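Local coordinates for DNA-binding protein reb1 (Schizosaccharomyces pombe, PDB 5EYB) that binds specific DNA sites, including the replication fork barriers of the rDNA spacer, and helps terminate transcription by RNA polymerase I, at residues 19-24 and 61-66; 55-60 and 67-72; 329-332 and 336-339. All coordinates share one frame; numbering follows the deposited sequence. Where two conformers were deposited one is given.

Contact 1: 19-24 and 61-66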
# COMPACT_ATOMS: atom_id res chain seq x y z
N TRP A 19 -14.60 -8.69 14.82
CA TRP A 19 -14.06 -9.93 15.37
C TRP A 19 -15.10 -10.63 16.22
O TRP A 19 -15.24 -11.85 16.17
CB TRP A 19 -12.80 -9.65 16.20
CG TRP A 19 -11.57 -9.42 15.38
CD1 TRP A 19 -10.89 -8.24 15.24
CD2 TRP A 19 -10.88 -10.38 14.57
NE1 TRP A 19 -9.81 -8.42 14.41
CE2 TRP A 19 -9.78 -9.72 13.99
CE3 TRP A 19 -11.08 -11.74 14.30
CZ2 TRP A 19 -8.89 -10.37 13.14
CZ3 TRP A 19 -10.19 -12.38 13.45
CH2 TRP A 19 -9.10 -11.69 12.88
N ASP A 20 -15.84 -9.85 17.01
CA ASP A 20 -16.87 -10.40 17.88
C ASP A 20 -17.99 -11.01 17.06
O ASP A 20 -18.57 -12.03 17.45
CB ASP A 20 -17.43 -9.32 18.81
CG ASP A 20 -16.46 -8.94 19.91
OD1 ASP A 20 -15.61 -9.78 20.27
OD2 ASP A 20 -16.54 -7.80 20.41
N TYR A 21 -18.30 -10.40 15.92
CA TYR A 21 -19.33 -10.93 15.03
C TYR A 21 -18.89 -12.27 14.44
O TYR A 21 -19.66 -13.23 14.39
CB TYR A 21 -19.64 -9.94 13.91
CG TYR A 21 -20.60 -10.49 12.88
CD1 TYR A 21 -21.95 -10.61 13.15
CD2 TYR A 21 -20.15 -10.90 11.63
CE1 TYR A 21 -22.84 -11.11 12.22
CE2 TYR A 21 -21.02 -11.41 10.68
CZ TYR A 21 -22.37 -11.51 10.99
OH TYR A 21 -23.24 -12.02 10.06
N LEU A 22 -17.64 -12.32 13.99
CA LEU A 22 -17.09 -13.53 13.39
C LEU A 22 -17.09 -14.69 14.38
O LEU A 22 -17.55 -15.78 14.07
CB LEU A 22 -15.66 -13.28 12.89
CG LEU A 22 -15.10 -14.34 11.95
CD1 LEU A 22 -15.92 -14.39 10.68
CD2 LEU A 22 -13.64 -14.06 11.64
N GLU A 23 -16.59 -14.43 15.58
CA GLU A 23 -16.51 -15.44 16.63
C GLU A 23 -17.89 -15.97 17.00
O GLU A 23 -18.08 -17.17 17.19
CB GLU A 23 -15.80 -14.88 17.86
N ARG A 24 -18.86 -15.06 17.12
CA ARG A 24 -20.23 -15.44 17.45
C ARG A 24 -20.86 -16.27 16.34
O ARG A 24 -21.50 -17.29 16.60
CB ARG A 24 -21.09 -14.19 17.72
CG ARG A 24 -22.55 -14.51 18.04
CD ARG A 24 -23.46 -13.30 17.83
NE ARG A 24 -24.87 -13.65 17.99
CZ ARG A 24 -25.88 -12.82 17.73
NH1 ARG A 24 -25.64 -11.59 17.29
NH2 ARG A 24 -27.13 -13.23 17.89
N VAL A 61 -19.81 -12.58 3.57
CA VAL A 61 -19.56 -11.63 2.50
C VAL A 61 -20.73 -10.65 2.37
O VAL A 61 -20.53 -9.45 2.20
CB VAL A 61 -19.33 -12.34 1.15
CG1 VAL A 61 -19.17 -11.32 0.04
CG2 VAL A 61 -18.12 -13.25 1.23
N GLN A 62 -21.94 -11.18 2.48
CA GLN A 62 -23.14 -10.36 2.40
C GLN A 62 -23.33 -9.55 3.68
O GLN A 62 -23.76 -8.40 3.64
CB GLN A 62 -24.37 -11.24 2.14
CG GLN A 62 -25.68 -10.48 2.19
CD GLN A 62 -26.87 -11.40 2.21
OE1 GLN A 62 -27.76 -11.28 3.05
NE2 GLN A 62 -26.91 -12.34 1.27
N GLU A 63 -23.00 -10.16 4.82
CA GLU A 63 -23.21 -9.53 6.11
C GLU A 63 -22.12 -8.52 6.45
O GLU A 63 -22.31 -7.66 7.31
CB GLU A 63 -23.29 -10.59 7.21
CG GLU A 63 -24.55 -11.44 7.17
CD GLU A 63 -25.78 -10.68 7.64
OE1 GLU A 63 -26.39 -9.96 6.82
OE2 GLU A 63 -26.13 -10.80 8.83
N MET A 64 -20.98 -8.61 5.77
CA MET A 64 -19.89 -7.66 6.00
C MET A 64 -19.45 -7.00 4.70
O MET A 64 -18.34 -7.22 4.23
CB MET A 64 -18.71 -8.37 6.66
CG MET A 64 -18.99 -8.81 8.09
SD MET A 64 -17.58 -9.61 8.88
CE MET A 64 -17.71 -11.26 8.22
N PRO A 65 -20.32 -6.15 4.12
CA PRO A 65 -20.13 -5.56 2.79
C PRO A 65 -18.90 -4.66 2.71
O PRO A 65 -18.43 -4.36 1.61
CB PRO A 65 -21.40 -4.74 2.57
CG PRO A 65 -22.37 -5.22 3.61
CD PRO A 65 -21.54 -5.63 4.77
N SER A 66 -18.38 -4.25 3.86
CA SER A 66 -17.25 -3.34 3.91
C SER A 66 -15.95 -4.03 3.51
O SER A 66 -14.91 -3.39 3.39
CB SER A 66 -17.12 -2.74 5.31
OG SER A 66 -18.35 -2.18 5.73
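Tyr21 reaches from helix 16-32 across to the end of helix 51-63, where its ring meets two consecutive side chains, Met64 obliquely, near CD2 and CE2, and Glu63 at the hydroxyl end. The thioether comes at a slant: SD lies 5.2 Å from the centroid of the Tyr21 ring, 70° off its normal, and its closest ring atom is CD2, with Tyr21 CD2 to Met64 SD at 4.0 Å. This is a Met-aromatic contact, and the methyl CE of Met64 joins it from beside Tyr21 CE2 at 4.1 Å. At the far end of the ring, Tyr21 OH rests against the aliphatic root of Glu63, 3.2 Å from its CB, the two side chains crossing at about a right angle. Deeper in, Leu22 adds a lighter touch, its CD1 standing 4.4 Å from Met64 CE.

Torsions explain the reach. With CG of Tyr21 placed opposite its backbone nitrogen (chi1 175°), the ring stretches out from the helix toward the other segment. Met64 runs straight through chi2 and bends only at chi3, which turns CE back toward Leu22. Methionine suits the place because its unbranched chain can reach from the end of helix 51-63 to both Tyr21 and Leu22. Around this first shell, Leu59 and Leu60 continue the surface on which Tyr21 lies, while Met64 also packs on Ile72 and Trp14 inside the Myb-associated domain.

Chemically, the interface is graded: thioether and leucine make a greasy interior, and the amphipathic tyrosine carries that packing outward. Most of the contact is van der Waals packing of ring, thioether and methylenes, with the polar groups of Tyr21 and Glu63 brought together at its outer rim.

Contact 2: 55-60 and 67-72. With nucleotides of chain B; nucleotides of chain C.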
# COMPACT_ATOMS: atom_id res chain seq x y z
N SER A 55 -21.34 -22.15 2.58
CA SER A 55 -22.56 -21.37 2.74
C SER A 55 -22.36 -20.25 3.76
O SER A 55 -22.91 -19.15 3.61
CB SER A 55 -23.73 -22.26 3.16
OG SER A 55 -24.06 -23.19 2.14
N LEU A 56 -21.59 -20.54 4.80
CA LEU A 56 -21.34 -19.58 5.87
C LEU A 56 -20.55 -18.37 5.39
O LEU A 56 -20.86 -17.24 5.75
CB LEU A 56 -20.60 -20.26 7.02
CG LEU A 56 -20.19 -19.36 8.19
CD1 LEU A 56 -21.41 -18.78 8.87
CD2 LEU A 56 -19.34 -20.15 9.17
N VAL A 57 -19.52 -18.62 4.58
CA VAL A 57 -18.69 -17.54 4.07
C VAL A 57 -19.51 -16.61 3.17
O VAL A 57 -19.40 -15.39 3.27
CB VAL A 57 -17.48 -18.08 3.29
CG1 VAL A 57 -16.71 -16.95 2.62
CG2 VAL A 57 -16.57 -18.87 4.21
N LYS A 58 -20.32 -17.21 2.31
CA LYS A 58 -21.22 -16.45 1.45
C LYS A 58 -22.09 -15.49 2.26
O LYS A 58 -22.34 -14.36 1.84
CB LYS A 58 -22.11 -17.40 0.64
CG LYS A 58 -21.83 -17.38 -0.86
CD LYS A 58 -22.73 -18.36 -1.61
CE LYS A 58 -22.39 -19.80 -1.26
NZ LYS A 58 -23.33 -20.76 -1.89
N LEU A 59 -22.52 -15.95 3.44
CA LEU A 59 -23.29 -15.12 4.35
C LEU A 59 -22.45 -13.97 4.88
O LEU A 59 -22.89 -12.82 4.90
CB LEU A 59 -23.83 -15.96 5.51
CG LEU A 59 -24.57 -15.27 6.66
CD1 LEU A 59 -25.71 -16.14 7.13
CD2 LEU A 59 -23.64 -14.96 7.82
N LEU A 60 -21.23 -14.29 5.31
CA LEU A 60 -20.30 -13.29 5.84
C LEU A 60 -20.04 -12.18 4.83
O LEU A 60 -20.04 -11.00 5.17
CB LEU A 60 -18.98 -13.96 6.23
CG LEU A 60 -19.05 -14.98 7.36
CD1 LEU A 60 -17.68 -15.56 7.63
CD2 LEU A 60 -19.62 -14.34 8.62
N PHE A 67 -16.01 -5.34 3.32
CA PHE A 67 -14.82 -6.12 3.03
C PHE A 67 -15.03 -7.13 1.90
O PHE A 67 -16.16 -7.54 1.63
CB PHE A 67 -14.35 -6.84 4.30
CG PHE A 67 -14.12 -5.91 5.45
CD1 PHE A 67 -12.99 -5.12 5.51
CD2 PHE A 67 -15.05 -5.82 6.47
CE1 PHE A 67 -12.78 -4.26 6.57
CE2 PHE A 67 -14.86 -4.96 7.53
CZ PHE A 67 -13.72 -4.18 7.59
N THR A 68 -13.94 -7.52 1.25
CA THR A 68 -13.98 -8.50 0.18
C THR A 68 -14.03 -9.91 0.76
O THR A 68 -13.76 -10.11 1.94
CB THR A 68 -12.75 -8.37 -0.75
OG1 THR A 68 -12.41 -6.99 -0.90
CG2 THR A 68 -13.04 -8.96 -2.13
N ARG A 69 -14.39 -10.88 -0.07
CA ARG A 69 -14.34 -12.28 0.34
C ARG A 69 -12.91 -12.69 0.69
O ARG A 69 -12.69 -13.42 1.65
CB ARG A 69 -14.90 -13.17 -0.76
CG ARG A 69 -14.86 -14.65 -0.45
CD ARG A 69 -15.25 -15.47 -1.66
NE ARG A 69 -15.20 -16.91 -1.39
CZ ARG A 69 -16.23 -17.61 -0.94
NH1 ARG A 69 -17.40 -17.02 -0.71
NH2 ARG A 69 -16.10 -18.91 -0.71
N ARG A 70 -11.94 -12.20 -0.09
CA ARG A 70 -10.54 -12.53 0.11
C ARG A 70 -10.06 -12.11 1.50
O ARG A 70 -9.36 -12.86 2.18
CB ARG A 70 -9.67 -11.89 -0.98
CG ARG A 70 -8.15 -11.97 -0.76
CD ARG A 70 -7.63 -13.40 -0.62
NE ARG A 70 -6.17 -13.47 -0.58
CZ ARG A 70 -5.48 -14.56 -0.24
NH1 ARG A 70 -6.11 -15.67 0.10
NH2 ARG A 70 -4.15 -14.54 -0.24
N THR A 71 -10.43 -10.90 1.92
CA THR A 71 -9.97 -10.40 3.20
C THR A 71 -10.77 -10.98 4.36
O THR A 71 -10.25 -11.11 5.47
CB THR A 71 -10.03 -8.86 3.26
OG1 THR A 71 -9.47 -8.41 4.50
CG2 THR A 71 -11.44 -8.41 3.20
N ILE A 72 -12.03 -11.34 4.12
CA ILE A 72 -12.84 -11.98 5.15
C ILE A 72 -12.26 -13.37 5.44
O ILE A 72 -12.16 -13.78 6.59
CB ILE A 72 -14.32 -12.10 4.74
CG1 ILE A 72 -15.00 -10.73 4.79
CG2 ILE A 72 -15.06 -13.05 5.67
CD1 ILE A 72 -16.44 -10.75 4.35
P DT B 18 -11.43 -4.63 1.22
OP1 DT B 18 -12.74 -3.99 1.47
OP2 DT B 18 -11.30 -6.08 1.39
O5' DT B 18 -10.95 -4.31 -0.26
C5' DT B 18 -10.36 -3.06 -0.54
C4' DT B 18 -9.97 -2.97 -2.00
O4' DT B 18 -8.57 -3.34 -2.16
C3' DT B 18 -10.76 -3.88 -2.93
O3' DT B 18 -11.16 -3.15 -4.07
C2' DT B 18 -9.76 -4.97 -3.29
C1' DT B 18 -8.46 -4.20 -3.26
N1 DT B 18 -7.26 -5.05 -3.07
C2 DT B 18 -6.14 -4.82 -3.84
O2 DT B 18 -6.07 -3.94 -4.68
N3 DT B 18 -5.09 -5.67 -3.58
C4 DT B 18 -5.05 -6.70 -2.66
O4 DT B 18 -4.06 -7.40 -2.50
C5 DT B 18 -6.26 -6.88 -1.89
C7 DT B 18 -6.34 -7.97 -0.86
C6 DT B 18 -7.29 -6.06 -2.13
P DG C 6 -12.54 -19.10 -2.58
OP1 DG C 6 -12.93 -19.92 -1.41
OP2 DG C 6 -12.76 -17.63 -2.54
O5' DG C 6 -11.00 -19.36 -2.90
C5' DG C 6 -10.60 -20.63 -3.41
C4' DG C 6 -9.41 -20.50 -4.35
O4' DG C 6 -9.83 -19.85 -5.58
C3' DG C 6 -8.24 -19.68 -3.82
O3' DG C 6 -7.02 -20.36 -4.07
C2' DG C 6 -8.32 -18.37 -4.61
C1' DG C 6 -8.89 -18.87 -5.93
N9 DG C 6 -9.57 -17.83 -6.70
C8 DG C 6 -10.76 -17.21 -6.39
N7 DG C 6 -11.13 -16.32 -7.27
C5 DG C 6 -10.11 -16.35 -8.22
C6 DG C 6 -9.95 -15.60 -9.41
O6 DG C 6 -10.71 -14.73 -9.87
N1 DG C 6 -8.78 -15.93 -10.08
C2 DG C 6 -7.88 -16.87 -9.66
N2 DG C 6 -6.80 -17.06 -10.44
N3 DG C 6 -8.01 -17.58 -8.54
C4 DG C 6 -9.15 -17.27 -7.88
P DA B 17 -6.94 -6.13 6.06
OP1 DA B 17 -8.03 -6.01 7.05
OP2 DA B 17 -6.42 -7.47 5.68
O5' DA B 17 -7.40 -5.39 4.73
C5' DA B 17 -7.90 -4.08 4.81
C4' DA B 17 -8.36 -3.60 3.45
O4' DA B 17 -7.21 -3.35 2.61
C3' DA B 17 -9.25 -4.58 2.68
O3' DA B 17 -10.35 -3.88 2.13
C2' DA B 17 -8.32 -5.15 1.60
C1' DA B 17 -7.36 -3.99 1.37
N9 DA B 17 -6.04 -4.40 0.91
C8 DA B 17 -5.26 -5.40 1.42
N7 DA B 17 -4.10 -5.53 0.81
C5 DA B 17 -4.11 -4.53 -0.15
C6 DA B 17 -3.18 -4.14 -1.13
N6 DA B 17 -1.99 -4.72 -1.30
N1 DA B 17 -3.51 -3.10 -1.93
C2 DA B 17 -4.70 -2.51 -1.76
N3 DA B 17 -5.66 -2.79 -0.88
C4 DA B 17 -5.30 -3.82 -0.10
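Arg69 lays its guanidinium against Val57 while the edge of the same group grips DNA. Val57 CG1 sits over one face, 3.4 Å from Arg69 NH1. At the edge, Arg69 NE donates to DG6 OP2 of chain C at 2.8 Å (151° at the hydrogen), and NH2 adds a weak bond to OP1 of that nucleotide. The chain is extended from CG to NE (chi1 179°), carrying the charge to the phosphate; valine suits the place beneath because a flat cation can lie on a methyl without losing its in-plane donors. Replacing Arg69 by alanine would remove both bonds to DG6 of chain C and is likely to leave its phosphate short of a positive charge and Val57 CG1 without the flat group that covers it.

The compact, buried part, Val57, Leu60 and Ile72, is mainly aliphatic. Ile72 sets CG2 4.1 Å from Leu60 CB, and its CD1 lies 3.7 Å from Leu60 O. The outer side is looser: Lys58 is exposed, its CB set away from the other segment, its CG only brushing Arg69 NH1 at 4.4 Å, and it packs on a DNA phosphate.

The start of helix 69-79 faces the other strand. Thr68, at the N-cap position, spends its hydroxyl on DNA instead of capping: OG1 donates to OP2 of DT18 of chain B at 2.7 Å, and Thr68 N reaches the same oxygen at 3.0 Å. Two donors thus grip one phosphate oxygen, an attraction the helix dipole is likely to strengthen.

Helix 69-79 is therefore held between DNA and helix 51-63, in keeping with the helix-turn-helix kinship of the Myb-associated domain. Behind, Leu56 packs on Met26 and Phe29, seating helix 51-63 against helix 16-32.

Contact 3: 329-332 and 336-339; sequences NLKK and SYDN
Lys331 passes its aliphatic stem over one face of the Tyr337 ring. CG is the atom that makes the overlap: it stands 3.8 Å from the centroid of the Tyr337 ring, only 15° off the normal, a CH-pi contact displaced somewhat toward the rim on the CD1 and CE1 side. The backbone shares the same face, since Lys331 CA lies 3.7 Å from Tyr337 CD2. Lysine fits here because its methylenes can lie on an aromatic face; bends at chi3 and chi4 (59° and 65°) curl the outer chain beside the ring rather than letting it run straight on.

Main-chain carbonyls at the end of helix 320-333 complete the touch. Lys331 O is 3.4 Å from Tyr337 CB, and Leu330 O approaches the ring obliquely, 3.9 Å from Tyr337 CD2. No hydrogen bond spans the segments, so the tyrosine is held across them by packing alone, about 18 Å from the DNA at the nearest atom. Its phenol is held by the following helix: OH is hydrogen-bonded to Thr346 OG1 in helix 342-356, whose Leu342, Ala345 and Ala349 also touch the side chain. An aromatic residue with a polar end suits this junction, its ring packing on backbone and its hydroxyl finding a mate on the next helix. Leu330 and Tyr337 meet again on Leu291 of helix 284-299.

The arrangement is that of neighbouring helices joined by a short connection: helix 320-333 leads through the short, weakly bonded helix 336-339 to the C-terminal helix 342-356, and the aromatic side chain folds back on the helix just left.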
# COMPACT_ATOMS: atom_id res chain seq x y z
N ASN A 329 22.32 -1.73 -16.37
CA ASN A 329 23.70 -1.65 -15.91
C ASN A 329 24.69 -2.10 -16.98
O ASN A 329 25.82 -1.60 -17.04
CB ASN A 329 23.88 -2.49 -14.65
CG ASN A 329 23.07 -1.96 -13.48
OD1 ASN A 329 22.15 -1.17 -13.66
ND2 ASN A 329 23.42 -2.40 -12.28
N LEU A 330 24.28 -3.03 -17.83
CA LEU A 330 25.12 -3.49 -18.92
C LEU A 330 25.29 -2.41 -19.97
O LEU A 330 26.39 -2.21 -20.48
CB LEU A 330 24.55 -4.76 -19.55
CG LEU A 330 24.73 -6.04 -18.73
CD1 LEU A 330 24.08 -7.22 -19.43
CD2 LEU A 330 26.21 -6.32 -18.48
N LYS A 331 24.21 -1.71 -20.29
CA LYS A 331 24.26 -0.60 -21.24
C LYS A 331 25.20 0.49 -20.73
O LYS A 331 25.90 1.14 -21.51
CB LYS A 331 22.86 -0.02 -21.48
CG LYS A 331 22.01 -0.80 -22.47
CD LYS A 331 20.55 -0.37 -22.42
CE LYS A 331 20.38 1.11 -22.74
NZ LYS A 331 20.78 1.44 -24.13
N LYS A 332 25.21 0.68 -19.42
CA LYS A 332 26.01 1.73 -18.79
C LYS A 332 27.50 1.36 -18.70
O LYS A 332 28.37 2.23 -18.78
CB LYS A 332 25.46 2.04 -17.40
CG LYS A 332 26.17 3.18 -16.67
CD LYS A 332 25.63 3.35 -15.25
CE LYS A 332 26.39 4.43 -14.50
NZ LYS A 332 25.89 4.59 -13.10
N SER A 336 30.62 -0.75 -25.67
CA SER A 336 30.03 -0.89 -26.99
C SER A 336 28.80 -0.00 -27.16
O SER A 336 28.51 0.48 -28.25
CB SER A 336 29.66 -2.35 -27.26
OG SER A 336 30.79 -3.19 -27.11
N TYR A 337 28.08 0.23 -26.06
CA TYR A 337 26.85 1.02 -26.11
C TYR A 337 27.10 2.52 -26.22
O TYR A 337 26.19 3.29 -26.51
CB TYR A 337 25.98 0.72 -24.89
CG TYR A 337 25.29 -0.62 -24.96
CD1 TYR A 337 24.09 -0.77 -25.64
CD2 TYR A 337 25.85 -1.74 -24.36
CE1 TYR A 337 23.46 -2.00 -25.72
CE2 TYR A 337 25.22 -2.97 -24.44
CZ TYR A 337 24.03 -3.09 -25.11
OH TYR A 337 23.40 -4.31 -25.19
N ASP A 338 28.35 2.93 -26.01
CA ASP A 338 28.72 4.33 -26.20
C ASP A 338 29.28 4.53 -27.59
O ASP A 338 29.39 5.66 -28.07
CB ASP A 338 29.73 4.77 -25.14
CG ASP A 338 29.10 4.95 -23.77
OD1 ASP A 338 28.03 4.35 -23.52
OD2 ASP A 338 29.67 5.69 -22.94
N ASN A 339 29.64 3.43 -28.25
CA ASN A 339 30.21 3.49 -29.59
C ASN A 339 29.16 3.33 -30.69
O ASN A 339 29.22 3.99 -31.72
CB ASN A 339 31.27 2.40 -29.76
CG ASN A 339 32.45 2.59 -28.83
OD1 ASN A 339 32.78 3.71 -28.44
ND2 ASN A 339 33.09 1.49 -28.46

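From the N terminus, helix 16-32 supplies the first segment of contact 1, which closes a long, mostly helical loop when 61-66 returns to it. Before that loop ends, 55-60 opens contact 2, which closes shortly afterwards at 67-72; the two therefore cross along the chain. Both use helix 51-63, their centres 8 Å apart, so helices 16-32, 51-63 and 69-79 are tied into one Myb-associated domain. Leu22 CD1 to Leu60 CD1, at 3.7 Å, joins the two contacts directly. Contact 3 follows in series on the opposite side of the chain's centre, its centre about 57 Å from that of contact 1 and about 53 Å from that of contact 2, closing only a short connection before the C-terminal helix.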